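Local coordinates for nitrosopumilus output domain-containing protein (PDB 2P9X) that is of unknown function but binds zinc and forms a compact, wholly helical output domain that assembles with copies of itself, at residues Ser2-Lys10 against Leu89-Glu99; Val26-Leu35 against Lys48-Phe57. All coordinates share one frame; numbering follows the deposited sequence.

Starting at the N terminus, helix 3-19 opens the chain with the first half of contact 1, and helix 23-35 follows directly with the first half of contact 2. Contact 2 closes a short loop: after ten residues (36-45) that include the short helix 41-44, helix 46-57 returns to pack against helix 23-35. Contact 1 closes the long one, since its partner, helix 86-97 with the C-terminal residues, arrives only after helix 59-76. Contact 2 is thus nested inside the loop of contact 1. The two lie on opposite sides of the chain's centre, their own centres about 21 Å apart, one joining the chain ends and the other two internal helices.

Contact 1: Ser2-Lys10 against Leu89-Glu99. With ZN (zinc ion), chain F; ACT (acetate ion), chain E.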
loop_
_atom_site.group_PDB
_atom_site.type_symbol
_atom_site.label_atom_id
_atom_site.label_comp_id
_atom_site.label_asym_id
_atom_site.label_seq_id
_atom_site.Cartn_x
_atom_site.Cartn_y
_atom_site.Cartn_z
ATOM N N SER A 2 -26.979 16.522 5.759
ATOM C CA SER A 2 -27.574 17.306 4.641
ATOM C C SER A 2 -27.706 16.434 3.406
ATOM O O SER A 2 -27.179 15.322 3.355
ATOM C CB SER A 2 -26.678 18.494 4.305
ATOM O OG SER A 2 -25.398 18.044 3.878
ATOM N N LYS A 3 -28.406 16.949 2.403
ATOM C CA LYS A 3 -28.575 16.212 1.163
ATOM C C LYS A 3 -27.209 15.927 0.536
ATOM O O LYS A 3 -26.957 14.825 0.053
ATOM C CB LYS A 3 -29.445 17.014 0.185
ATOM C CG LYS A 3 -30.914 17.076 0.589
ATOM C CD LYS A 3 -31.756 17.908 -0.371
ATOM C CE LYS A 3 -31.471 19.395 -0.237
ATOM N NZ LYS A 3 -32.407 20.202 -1.077
ATOM N N GLY A 4 -26.324 16.920 0.550
ATOM C CA GLY A 4 -25.006 16.732 -0.038
ATOM C C GLY A 4 -24.131 15.759 0.734
ATOM O O GLY A 4 -23.410 14.949 0.145
ATOM N N ARG A 5 -24.196 15.829 2.059
ATOM C CA ARG A 5 -23.397 14.946 2.905
ATOM C C ARG A 5 -23.867 13.509 2.708
ATOM O O ARG A 5 -23.060 12.581 2.632
ATOM C CB ARG A 5 -23.548 15.366 4.367
ATOM C CG ARG A 5 -22.653 14.633 5.379
ATOM C CD ARG A 5 -22.739 15.371 6.716
ATOM N NE ARG A 5 -21.812 14.905 7.749
ATOM C CZ ARG A 5 -22.080 13.945 8.631
ATOM N NH1 ARG A 5 -23.249 13.324 8.609
ATOM N NH2 ARG A 5 -21.195 13.650 9.577
ATOM N N ASP A 6 -25.181 13.331 2.630
ATOM C CA ASP A 6 -25.768 12.009 2.432
ATOM C C ASP A 6 -25.356 11.431 1.079
ATOM O O ASP A 6 -24.886 10.298 0.996
ATOM C CB ASP A 6 -27.295 12.109 2.531
ATOM C CG ASP A 6 -27.991 10.789 2.266
ATOM O OD1 ASP A 6 -27.537 9.760 2.802
ATOM O OD2 ASP A 6 -29.001 10.788 1.536
ATOM N N ILE A 7 -25.510 12.221 0.022
ATOM C CA ILE A 7 -25.164 11.760 -1.318
ATOM C C ILE A 7 -23.680 11.442 -1.479
ATOM O O ILE A 7 -23.316 10.431 -2.088
ATOM C CB ILE A 7 -25.577 12.794 -2.380
ATOM C CG1 ILE A 7 -27.100 12.947 -2.379
ATOM C CG2 ILE A 7 -25.108 12.348 -3.752
ATOM C CD1 ILE A 7 -27.600 14.110 -3.221
ATOM N N LEU A 8 -22.813 12.287 -0.937
ATOM C CA LEU A 8 -21.385 12.012 -1.072
ATOM C C LEU A 8 -20.993 10.765 -0.288
ATOM O O LEU A 8 -20.286 9.901 -0.797
ATOM C CB LEU A 8 -20.546 13.199 -0.592
ATOM C CG LEU A 8 -19.032 12.957 -0.656
ATOM C CD1 LEU A 8 -18.635 12.563 -2.069
ATOM C CD2 LEU A 8 -18.286 14.208 -0.221
ATOM N N THR A 9 -21.460 10.667 0.951
ATOM C CA THR A 9 -21.121 9.522 1.787
ATOM C C THR A 9 -21.604 8.210 1.190
ATOM O O THR A 9 -20.843 7.248 1.115
ATOM C CB THR A 9 -21.687 9.696 3.217
ATOM O OG1 THR A 9 -21.151 10.897 3.788
ATOM C CG2 THR A 9 -21.288 8.510 4.103
ATOM N N LYS A 10 -22.852 8.168 0.740
ATOM C CA LYS A 10 -23.377 6.938 0.153
ATOM C C LYS A 10 -22.639 6.567 -1.127
ATOM O O LYS A 10 -22.354 5.395 -1.369
ATOM C CB LYS A 10 -24.872 7.068 -0.142
ATOM C CG LYS A 10 -25.520 5.763 -0.589
ATOM C CD LYS A 10 -25.354 4.680 0.475
ATOM C CE LYS A 10 -25.955 3.351 0.033
ATOM N NZ LYS A 10 -27.096 2.942 0.900
ATOM N N LEU A 89 -14.682 18.941 -4.906
ATOM C CA LEU A 89 -15.920 18.184 -5.067
ATOM C C LEU A 89 -16.922 18.533 -3.970
ATOM O O LEU A 89 -18.113 18.710 -4.237
ATOM C CB LEU A 89 -15.631 16.678 -5.043
ATOM C CG LEU A 89 -16.820 15.754 -5.319
ATOM C CD1 LEU A 89 -17.271 15.908 -6.771
ATOM C CD2 LEU A 89 -16.432 14.308 -5.029
ATOM N N VAL A 90 -16.439 18.625 -2.734
ATOM C CA VAL A 90 -17.300 18.960 -1.609
ATOM C C VAL A 90 -17.786 20.396 -1.762
ATOM O O VAL A 90 -18.945 20.703 -1.484
ATOM C CB VAL A 90 -16.546 18.798 -0.267
ATOM C CG1 VAL A 90 -17.375 19.359 0.880
ATOM C CG2 VAL A 90 -16.252 17.316 -0.027
ATOM N N SER A 91 -16.893 21.271 -2.211
ATOM C CA SER A 91 -17.247 22.671 -2.409
ATOM C C SER A 91 -18.344 22.792 -3.455
ATOM O O SER A 91 -19.294 23.554 -3.285
ATOM C CB SER A 91 -16.021 23.475 -2.844
ATOM O OG SER A 91 -15.093 23.583 -1.780
ATOM N N GLU A 92 -18.210 22.033 -4.540
ATOM C CA GLU A 92 -19.198 22.060 -5.607
ATOM C C GLU A 92 -20.535 21.498 -5.144
ATOM O O GLU A 92 -21.593 22.034 -5.482
ATOM C CB GLU A 92 -18.682 21.286 -6.824
ATOM C CG GLU A 92 -17.198 21.526 -7.088
ATOM C CD GLU A 92 -16.890 21.823 -8.543
ATOM O OE1 GLU A 92 -17.835 22.125 -9.304
ATOM O OE2 GLU A 92 -15.699 21.773 -8.921
ATOM N N ILE A 93 -20.495 20.420 -4.368
ATOM C CA ILE A 93 -21.727 19.822 -3.859
ATOM C C ILE A 93 -22.451 20.814 -2.948
ATOM O O ILE A 93 -23.676 20.937 -2.999
ATOM C CB ILE A 93 -21.441 18.537 -3.061
ATOM C CG1 ILE A 93 -20.954 17.436 -4.004
ATOM C CG2 ILE A 93 -22.705 18.090 -2.328
ATOM C CD1 ILE A 93 -20.535 16.165 -3.275
ATOM N N ARG A 94 -21.696 21.516 -2.109
ATOM C CA ARG A 94 -22.291 22.494 -1.208
ATOM C C ARG A 94 -22.917 23.641 -2.002
ATOM O O ARG A 94 -23.933 24.200 -1.597
ATOM C CB ARG A 94 -21.240 23.024 -0.229
ATOM C CG ARG A 94 -20.796 21.986 0.801
ATOM C CD ARG A 94 -19.640 22.492 1.649
ATOM N NE ARG A 94 -19.993 23.666 2.442
ATOM C CZ ARG A 94 -20.708 23.631 3.561
ATOM N NH1 ARG A 94 -21.155 22.475 4.036
ATOM N NH2 ARG A 94 -20.972 24.757 4.211
ATOM N N LYS A 95 -22.317 23.982 -3.139
ATOM C CA LYS A 95 -22.856 25.053 -3.970
ATOM C C LYS A 95 -24.139 24.597 -4.657
ATOM O O LYS A 95 -25.092 25.369 -4.790
ATOM C CB LYS A 95 -21.832 25.489 -5.024
ATOM C CG LYS A 95 -20.587 26.133 -4.442
ATOM C CD LYS A 95 -19.669 26.666 -5.530
ATOM C CE LYS A 95 -18.418 27.296 -4.932
ATOM N NZ LYS A 95 -17.491 27.798 -5.984
ATOM N N ILE A 96 -24.165 23.339 -5.085
ATOM C CA ILE A 96 -25.337 22.786 -5.752
ATOM C C ILE A 96 -26.555 22.746 -4.829
ATOM O O ILE A 96 -27.665 23.076 -5.246
ATOM C CB ILE A 96 -25.058 21.353 -6.268
ATOM C CG1 ILE A 96 -24.049 21.405 -7.419
ATOM C CG2 ILE A 96 -26.351 20.692 -6.718
ATOM C CD1 ILE A 96 -23.669 20.043 -7.965
ATOM N N TYR A 97 -26.342 22.355 -3.577
ATOM C CA TYR A 97 -27.436 22.252 -2.612
ATOM C C TYR A 97 -27.591 23.458 -1.694
ATOM O O TYR A 97 -28.486 23.486 -0.846
ATOM C CB TYR A 97 -27.254 20.986 -1.772
ATOM C CG TYR A 97 -27.347 19.724 -2.593
ATOM C CD1 TYR A 97 -28.577 19.278 -3.075
ATOM C CD2 TYR A 97 -26.203 19.012 -2.946
ATOM C CE1 TYR A 97 -28.664 18.160 -3.894
ATOM C CE2 TYR A 97 -26.278 17.888 -3.765
ATOM C CZ TYR A 97 -27.511 17.471 -4.237
ATOM O OH TYR A 97 -27.591 16.387 -5.075
ATOM N N GLY A 98 -26.727 24.454 -1.866
ATOM C CA GLY A 98 -26.796 25.637 -1.033
ATOM C C GLY A 98 -26.572 25.292 0.426
ATOM O O GLY A 98 -27.314 25.740 1.301
ATOM N N GLU A 99 -25.546 24.488 0.686
ATOM C CA GLU A 99 -25.223 24.068 2.045
ATOM C C GLU A 99 -23.967 24.773 2.537
ATOM O O GLU A 99 -23.351 25.504 1.732
ATOM C CB GLU A 99 -24.988 22.560 2.086
ATOM C CG GLU A 99 -26.036 21.760 1.360
ATOM C CD GLU A 99 -25.727 20.280 1.348
ATOM O OE1 GLU A 99 -24.536 19.920 1.439
ATOM O OE2 GLU A 99 -26.676 19.479 1.240
ATOM O OXT GLU A 99 -23.615 24.572 3.720
HETATM ZN ZN ZN F . -28.226 15.003 6.491
HETATM C C ACT E . -26.341 12.993 6.378
HETATM O O ACT E . -25.640 13.880 6.908
HETATM O OXT ACT E . -27.548 13.131 6.073
HETATM C CH3 ACT E . -25.678 11.647 6.074
#
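Helices 3-10 and 89-97 run roughly antiparallel at 138°, with axes 9.5 Å apart at closest, and meet most tightly where Gly-4 faces Ile-93, Tyr-97 and Glu-99. Glycine suits this point because a beta carbon would collide with Glu-99 OE1 and with Ile-93 CG2, which lies 3.5 Å from Gly-4 CA. Its bare backbone instead donates N-H to Glu-99 OE2 (2.7 Å, 161°), on the oxygen's syn lone pair. The carboxylate therefore sits by the first turn of helix 3-10, where the helix dipole would probably steady its charge. Ser-2 OG accepts from Arg-5 N at 3.1 Å, an ST motif, and lies beside the same carboxylate. Ser-2 N binds zinc at 2.1 Å; an acetate ion, probably from the crystallisation liquor, supplies a second zinc ligand through OXT, while its O accepts from Arg-5 NH1; Arg-5 NE pairs with Asp-44.

Tyr-97, with CG anti to its carbonyl carbon (chi1 -64°), lays one ring face under Lys-3 CB and Gly-4 N; Ile-96 CG2 covers the opposite face. Ile-7 CD1 comes in obliquely to Tyr-97 CZ at 3.5 Å. One turn further on, branched aliphatic chains fill the space between the helices: the Leu-8 side chain crosses that of Val-90 at about a right angle, CD2 3.7 Å from Val-90 CG2, and Leu-8 CB meets Ile-93 CD1. Glu-99 also closes the chain end, its OXT in a salt bridge with Arg-94 NH2. Leu-73 of helix 59-76 packs on Leu-8, Leu-89 and Ile-93, and Tyr-43 of helix 41-44 touches Ser-2, Arg-5 and Leu-8 and hydrogen-bonds Glu-99 OE1.

Contact 2: Val26-Leu35 against Lys48-Phe57; sequences VLEAHLRATL and KFKEAVSKLF
His-30 makes the one hydrogen bond across this pair of helices: its NE2 donates to Ala-52 O at 2.8 Å, bent to 134° at the hydrogen and coming from above the carbonyl plane. That oxygen is only weakly held by Leu-56 N within its own helix, so the imidazole gives it a second donor in a buried place. The extended first torsion of His-30, CG anti to N at chi1 176°, carries the ring across the gap. Its other nitrogen, ND1, hydrogen-bonds Tyr-60 OH of the second subunit, so one histidine links two helices and two chains.

Above the same ring Leu-56 makes a CH-pi contact, its CB 3.8 Å from the centroid of the His-30 ring; Thr-34 OG1 lies over the opposite face, held by its bond to His-30 O. An alanine in place of His-30 would probably leave Ala-52 O and Tyr-60 of the second subunit without this partner and open a gap beneath Leu-56.

The helices, 26-35 and 48-57, cross steeply at 111°, with axes 10.3 Å apart, as two successive longer helices of an all-helical domain, joined by residues that include helix 41-44. Glu-28, on the same helix as His-30, has been seen to bind zinc together with Glu-24, although no zinc sits there in this chain.

Apolar contacts fill the crossing. Small Ala-52 admits two leucines: its CB is 3.5 Å from Leu-31 CD2 and 3.9 Å from Leu-35 CD1. Leu-27 CD1 meets both Leu-56 CD2 (3.9 Å) and Val-53 CG2, while Leu-31 CD1 leans obliquely on Phe-49 CE1 at 4.1 Å. Near the end of helix 26-35, the aliphatic stem of Lys-48 slants across Leu-35, its CG 3.8 Å from Leu-35 CD1, and Val-26 CG1 reaches Phe-57 CZ at the far end.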
loop_
_atom_site.group_PDB
_atom_site.type_symbol
_atom_site.label_atom_id
_atom_site.label_comp_id
_atom_site.label_asym_id
_atom_site.label_seq_id
_atom_site.Cartn_x
_atom_site.Cartn_y
_atom_site.Cartn_z
ATOM N N VAL A 26 -12.186 -2.271 6.159
ATOM C CA VAL A 26 -10.795 -1.893 6.371
ATOM C C VAL A 26 -10.631 -0.385 6.525
ATOM O O VAL A 26 -9.996 0.085 7.475
ATOM C CB VAL A 26 -9.915 -2.424 5.217
ATOM C CG1 VAL A 26 -8.514 -1.832 5.288
ATOM C CG2 VAL A 26 -9.846 -3.948 5.311
ATOM N N LEU A 27 -11.197 0.386 5.605
ATOM C CA LEU A 27 -11.061 1.834 5.719
ATOM C C LEU A 27 -11.762 2.344 6.976
ATOM O O LEU A 27 -11.245 3.214 7.668
ATOM C CB LEU A 27 -11.629 2.534 4.477
ATOM C CG LEU A 27 -11.557 4.068 4.470
ATOM C CD1 LEU A 27 -10.141 4.557 4.741
ATOM C CD2 LEU A 27 -12.044 4.567 3.108
ATOM N N GLU A 28 -12.934 1.800 7.285
ATOM C CA GLU A 28 -13.645 2.256 8.474
ATOM C C GLU A 28 -12.887 1.927 9.756
ATOM O O GLU A 28 -12.896 2.706 10.702
ATOM C CB GLU A 28 -15.058 1.681 8.499
ATOM C CG GLU A 28 -16.016 2.577 7.732
ATOM C CD GLU A 28 -17.267 1.880 7.276
ATOM O OE1 GLU A 28 -17.442 0.683 7.589
ATOM O OE2 GLU A 28 -18.073 2.535 6.577
ATOM N N ALA A 29 -12.216 0.784 9.789
ATOM C CA ALA A 29 -11.441 0.440 10.980
ATOM C C ALA A 29 -10.317 1.457 11.147
ATOM O O ALA A 29 -10.009 1.887 12.257
ATOM C CB ALA A 29 -10.859 -0.957 10.843
ATOM N N HIS A 30 -9.692 1.822 10.032
ATOM C CA HIS A 30 -8.607 2.794 10.035
ATOM C C HIS A 30 -9.080 4.171 10.494
ATOM O O HIS A 30 -8.452 4.797 11.340
ATOM C CB HIS A 30 -8.013 2.895 8.633
ATOM C CG HIS A 30 -6.952 3.939 8.499
ATOM N ND1 HIS A 30 -5.721 3.835 9.112
ATOM C CD2 HIS A 30 -6.928 5.098 7.800
ATOM C CE1 HIS A 30 -4.982 4.882 8.791
ATOM N NE2 HIS A 30 -5.692 5.664 7.995
ATOM N N LEU A 31 -10.192 4.644 9.944
ATOM C CA LEU A 31 -10.702 5.964 10.329
ATOM C C LEU A 31 -11.166 6.002 11.774
ATOM O O LEU A 31 -11.022 7.014 12.452
ATOM C CB LEU A 31 -11.856 6.385 9.413
ATOM C CG LEU A 31 -11.487 6.578 7.939
ATOM C CD1 LEU A 31 -12.766 6.847 7.151
ATOM C CD2 LEU A 31 -10.498 7.732 7.781
ATOM N N ARG A 32 -11.740 4.899 12.237
ATOM C CA ARG A 32 -12.231 4.808 13.610
ATOM C C ARG A 32 -11.069 4.859 14.589
ATOM O O ARG A 32 -11.090 5.620 15.559
ATOM C CB ARG A 32 -12.993 3.496 13.809
ATOM C CG ARG A 32 -13.786 3.398 15.106
ATOM C CD ARG A 32 -15.241 3.804 14.887
ATOM N NE ARG A 32 -15.514 5.180 15.287
ATOM C CZ ARG A 32 -16.553 5.893 14.862
ATOM N NH1 ARG A 32 -17.425 5.371 14.012
ATOM N NH2 ARG A 32 -16.730 7.126 15.307
ATOM N N ALA A 33 -10.051 4.048 14.328
ATOM C CA ALA A 33 -8.888 3.979 15.206
ATOM C C ALA A 33 -7.994 5.216 15.207
ATOM O O ALA A 33 -7.432 5.577 16.245
ATOM C CB ALA A 33 -8.056 2.739 14.858
ATOM N N THR A 34 -7.868 5.885 14.066
ATOM C CA THR A 34 -6.989 7.043 13.987
ATOM C C THR A 34 -7.637 8.410 14.154
ATOM O O THR A 34 -6.971 9.358 14.575
ATOM C CB THR A 34 -6.189 7.043 12.664
ATOM O OG1 THR A 34 -7.077 7.259 11.559
ATOM C CG2 THR A 34 -5.475 5.704 12.479
ATOM N N LEU A 35 -8.925 8.521 13.841
ATOM C CA LEU A 35 -9.609 9.810 13.951
ATOM C C LEU A 35 -10.991 9.730 14.587
ATOM O O LEU A 35 -11.709 10.732 14.640
ATOM C CB LEU A 35 -9.747 10.437 12.562
ATOM C CG LEU A 35 -8.469 10.756 11.785
ATOM C CD1 LEU A 35 -8.820 11.011 10.330
ATOM C CD2 LEU A 35 -7.762 11.960 12.400
ATOM N N LYS A 48 -8.665 16.111 5.487
ATOM C CA LYS A 48 -8.300 15.156 6.531
ATOM C C LYS A 48 -8.593 13.728 6.067
ATOM O O LYS A 48 -7.837 12.802 6.359
ATOM C CB LYS A 48 -9.067 15.458 7.820
ATOM C CG LYS A 48 -8.635 14.616 9.012
ATOM C CD LYS A 48 -9.230 15.129 10.315
ATOM C CE LYS A 48 -8.743 16.537 10.627
ATOM N NZ LYS A 48 -7.256 16.609 10.718
ATOM N N PHE A 49 -9.693 13.557 5.339
ATOM C CA PHE A 49 -10.064 12.241 4.834
ATOM C C PHE A 49 -8.988 11.773 3.850
ATOM O O PHE A 49 -8.530 10.627 3.909
ATOM C CB PHE A 49 -11.441 12.311 4.147
ATOM C CG PHE A 49 -11.857 11.031 3.469
ATOM C CD1 PHE A 49 -12.516 10.035 4.183
ATOM C CD2 PHE A 49 -11.584 10.818 2.122
ATOM C CE1 PHE A 49 -12.896 8.843 3.566
ATOM C CE2 PHE A 49 -11.962 9.626 1.489
ATOM C CZ PHE A 49 -12.618 8.639 2.215
ATOM N N LYS A 50 -8.573 12.665 2.952
ATOM C CA LYS A 50 -7.545 12.319 1.980
ATOM C C LYS A 50 -6.252 11.944 2.692
ATOM O O LYS A 50 -5.600 10.960 2.339
ATOM C CB LYS A 50 -7.303 13.491 1.025
ATOM C CG LYS A 50 -8.321 13.550 -0.102
ATOM C CD LYS A 50 -8.126 14.779 -0.986
ATOM C CE LYS A 50 -6.660 15.082 -1.228
ATOM N NZ LYS A 50 -6.424 15.646 -2.589
ATOM N N GLU A 51 -5.892 12.730 3.701
ATOM C CA GLU A 51 -4.683 12.476 4.475
ATOM C C GLU A 51 -4.765 11.097 5.129
ATOM O O GLU A 51 -3.794 10.344 5.120
ATOM C CB GLU A 51 -4.516 13.548 5.561
ATOM C CG GLU A 51 -3.345 13.301 6.505
ATOM C CD GLU A 51 -3.309 14.275 7.678
ATOM O OE1 GLU A 51 -4.193 15.157 7.758
ATOM O OE2 GLU A 51 -2.395 14.152 8.522
ATOM N N ALA A 52 -5.931 10.772 5.686
ATOM C CA ALA A 52 -6.130 9.487 6.353
ATOM C C ALA A 52 -5.990 8.302 5.408
ATOM O O ALA A 52 -5.380 7.300 5.757
ATOM C CB ALA A 52 -7.503 9.445 7.032
ATOM N N VAL A 53 -6.571 8.399 4.215
ATOM C CA VAL A 53 -6.461 7.306 3.260
ATOM C C VAL A 53 -5.004 7.156 2.817
ATOM O O VAL A 53 -4.523 6.044 2.600
ATOM C CB VAL A 53 -7.354 7.553 2.022
ATOM C CG1 VAL A 53 -7.229 6.393 1.044
ATOM C CG2 VAL A 53 -8.796 7.741 2.465
ATOM N N SER A 54 -4.303 8.279 2.680
ATOM C CA SER A 54 -2.903 8.239 2.277
ATOM C C SER A 54 -2.087 7.524 3.354
ATOM O O SER A 54 -1.145 6.801 3.046
ATOM C CB SER A 54 -2.356 9.656 2.069
ATOM O OG SER A 54 -1.034 9.609 1.548
ATOM N N LYS A 55 -2.455 7.714 4.617
ATOM C CA LYS A 55 -1.728 7.048 5.698
ATOM C C LYS A 55 -1.992 5.544 5.701
ATOM O O LYS A 55 -1.165 4.761 6.157
ATOM C CB LYS A 55 -2.101 7.654 7.050
ATOM C CG LYS A 55 -1.307 8.911 7.361
ATOM C CD LYS A 55 -1.883 9.685 8.525
ATOM C CE LYS A 55 -1.070 10.948 8.773
ATOM N NZ LYS A 55 -1.665 11.784 9.850
ATOM N N LEU A 56 -3.137 5.139 5.168
ATOM C CA LEU A 56 -3.475 3.725 5.121
ATOM C C LEU A 56 -2.766 2.955 4.008
ATOM O O LEU A 56 -2.131 1.930 4.259
ATOM C CB LEU A 56 -4.993 3.566 4.960
ATOM C CG LEU A 56 -5.546 2.146 4.812
ATOM C CD1 LEU A 56 -5.165 1.291 6.014
ATOM C CD2 LEU A 56 -7.063 2.225 4.678
ATOM N N PHE A 57 -2.855 3.468 2.783
ATOM C CA PHE A 57 -2.279 2.791 1.624
ATOM C C PHE A 57 -1.223 3.558 0.840
ATOM O O PHE A 57 -0.672 3.024 -0.116
ATOM C CB PHE A 57 -3.392 2.425 0.641
ATOM C CG PHE A 57 -4.409 1.461 1.183
ATOM C CD1 PHE A 57 -4.028 0.201 1.623
ATOM C CD2 PHE A 57 -5.764 1.793 1.181
ATOM C CE1 PHE A 57 -4.983 -0.726 2.048
ATOM C CE2 PHE A 57 -6.728 0.872 1.602
ATOM C CZ PHE A 57 -6.334 -0.387 2.033
#